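Local structure of Blr6230 protein (Bradyrhizobium diazoefficiens, 5WCM) at residues H141-H146 and F168-T173. The protein probably hydrolyses beta-lactam antibiotics as a subclass B3 metallo-beta-lactamase, a zinc enzyme that also binds the sulfonamide 4-nitrobenzenesulfonamide. Numbering follows the deposited sequence.
Sequences HATPGH and FFCSGT. With ZN (zinc ion), chain E; ZN (zinc ion), chain C; 4NZ (4-nitrobenzenesulfonamide), chain I.
With chi1 at -177°, His146 swings its ring away from the backbone N, and with chi2 at 86° one nitrogen, ND1, faces Thr173, the other, NE2, faces zinc, and a ring face meets Ser171 CB. Two loops of the metallo-beta-lactamase fold meet here, one following strand 136-142 and the other strand 162-168. The evidence for a fixed ring is threefold. His146 ND1 donates to the carbonyl O of Thr173 at 2.8 Å; the N-H...O angle of 171° is nearly straight, and the acceptor lies close to the ring plane. Over one face sits CB of Ser171, 3.9 Å from the centroid of the His146 ring, a CH-pi contact near the normal. At the far edge His146 NE2 binds the zinc ion at 2.1 Å, beside His70 and His72, with N1 of 4-nitrobenzenesulfonamide as a further ligand. The Thr173 carbonyl is thus a second-shell group orienting a first-shell histidine, and its pull on the N-H probably makes NE2 a stronger donor to the metal. Thr173 O also bonds to Tyr192, on helix 188-201. Further back, three backbone hydrogen bonds grip a water that joins the two segments: it donates to Thr143 O and Ser171 O and accepts from His146 N (2.9 Å). Beside it, Cys170 SG, disulfide-linked to Cys150, lies 3.1 Å from Thr143 OG1, a hydroxyl hydrogen-bonded to Ser152. Segment 141-146 serves two metals: His141, still in strand 136-142, binds a second zinc ion with Glu127 and Lys198, His141 ND1 lying 2.0 Å from the ion.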
# COMPACT_ATOMS: atom_id res chain seq x y z
N HIS A 141 0.61 -7.41 8.65
CA HIS A 141 1.15 -6.73 9.83
C HIS A 141 0.35 -5.45 10.09
O HIS A 141 0.18 -4.63 9.18
CB HIS A 141 2.63 -6.39 9.65
CG HIS A 141 3.50 -7.59 9.53
ND1 HIS A 141 4.08 -8.20 10.63
CD2 HIS A 141 3.87 -8.30 8.44
CE1 HIS A 141 4.78 -9.24 10.20
NE2 HIS A 141 4.66 -9.32 8.88
N ALA A 142 -0.14 -5.32 11.32
CA ALA A 142 -0.87 -4.13 11.71
C ALA A 142 0.12 -2.98 11.94
O ALA A 142 0.89 -2.99 12.90
CB ALA A 142 -1.70 -4.39 12.95
N THR A 143 0.09 -2.01 11.03
CA THR A 143 0.95 -0.83 11.08
C THR A 143 0.10 0.44 10.96
O THR A 143 0.27 1.23 10.03
CB THR A 143 2.02 -0.89 9.98
OG1 THR A 143 1.40 -1.20 8.74
CG2 THR A 143 3.05 -1.99 10.25
N PRO A 144 -0.80 0.67 11.93
CA PRO A 144 -1.71 1.80 11.87
C PRO A 144 -1.03 3.15 12.09
O PRO A 144 0.13 3.25 12.52
CB PRO A 144 -2.70 1.51 13.00
CG PRO A 144 -1.88 0.75 13.99
CD PRO A 144 -1.04 -0.14 13.14
N GLY A 145 -1.79 4.20 11.80
CA GLY A 145 -1.36 5.58 11.93
C GLY A 145 -1.85 6.35 10.74
O GLY A 145 -2.72 7.21 10.82
N HIS A 146 -1.27 6.02 9.58
CA HIS A 146 -1.67 6.69 8.35
C HIS A 146 -3.16 6.45 8.06
O HIS A 146 -3.84 7.35 7.56
CB HIS A 146 -0.77 6.27 7.21
CG HIS A 146 -1.07 6.96 5.92
ND1 HIS A 146 -0.54 8.18 5.58
CD2 HIS A 146 -1.89 6.60 4.90
CE1 HIS A 146 -1.02 8.55 4.40
NE2 HIS A 146 -1.83 7.59 3.96
N PHE A 168 5.30 -4.90 1.59
CA PHE A 168 4.47 -3.82 1.04
C PHE A 168 4.09 -2.95 2.24
O PHE A 168 3.09 -3.21 2.93
CB PHE A 168 3.22 -4.39 0.35
CG PHE A 168 3.51 -5.27 -0.84
CD1 PHE A 168 3.67 -6.64 -0.69
CD2 PHE A 168 3.53 -4.73 -2.11
CE1 PHE A 168 3.89 -7.45 -1.76
CE2 PHE A 168 3.77 -5.54 -3.21
CZ PHE A 168 3.94 -6.90 -3.04
N PHE A 169 4.93 -1.97 2.53
CA PHE A 169 4.72 -1.09 3.67
C PHE A 169 3.50 -0.22 3.39
O PHE A 169 3.34 0.29 2.30
CB PHE A 169 5.96 -0.23 3.93
CG PHE A 169 5.80 0.75 5.07
CD1 PHE A 169 5.60 0.29 6.36
CD2 PHE A 169 5.85 2.13 4.86
CE1 PHE A 169 5.42 1.18 7.42
CE2 PHE A 169 5.70 3.02 5.92
CZ PHE A 169 5.49 2.55 7.19
N CYS A 170 2.65 -0.03 4.38
CA CYS A 170 1.30 0.53 4.09
C CYS A 170 1.22 2.04 3.91
O CYS A 170 0.23 2.50 3.40
CB CYS A 170 0.30 0.08 5.14
SG CYS A 170 0.43 0.97 6.69
N SER A 171 2.29 2.73 4.34
CA SER A 171 2.46 4.20 4.40
C SER A 171 2.52 4.64 5.86
O SER A 171 1.76 4.17 6.68
CB SER A 171 1.38 5.03 3.68
OG SER A 171 1.51 4.95 2.26
N GLY A 172 3.41 5.58 6.13
CA GLY A 172 3.58 6.17 7.46
C GLY A 172 3.69 7.68 7.46
O GLY A 172 4.16 8.25 8.44
N THR A 173 3.23 8.32 6.39
CA THR A 173 3.25 9.78 6.30
C THR A 173 2.09 10.37 7.11
O THR A 173 1.07 9.72 7.33
CB THR A 173 3.10 10.24 4.85
OG1 THR A 173 1.90 9.65 4.33
CG2 THR A 173 4.32 9.82 4.03
ZN ZN E . 3.95 -7.82 12.60
ZN ZN C . -3.01 7.55 2.27
S 4NZ I . -1.88 9.98 0.99
C1 4NZ I . -4.86 12.74 -0.89
N1 4NZ I . -2.19 8.49 0.74
O1 4NZ I . -0.62 10.26 0.39
C2 4NZ I . -5.14 11.39 -0.89
O2 4NZ I . -1.98 10.20 2.40
C3 4NZ I . -4.22 10.53 -0.31
C4 4NZ I . -3.06 11.04 0.23
C5 4NZ I . -2.80 12.40 0.24
C6 4NZ I . -3.72 13.26 -0.31
N7 4NZ I . -5.74 13.65 -1.64
O12 4NZ I . -6.65 13.16 -2.29
O13 4NZ I . -5.52 14.85 -1.58
O HOH W 1 0.82 4.00 9.36
O HOH W 2 -2.99 8.30 0.46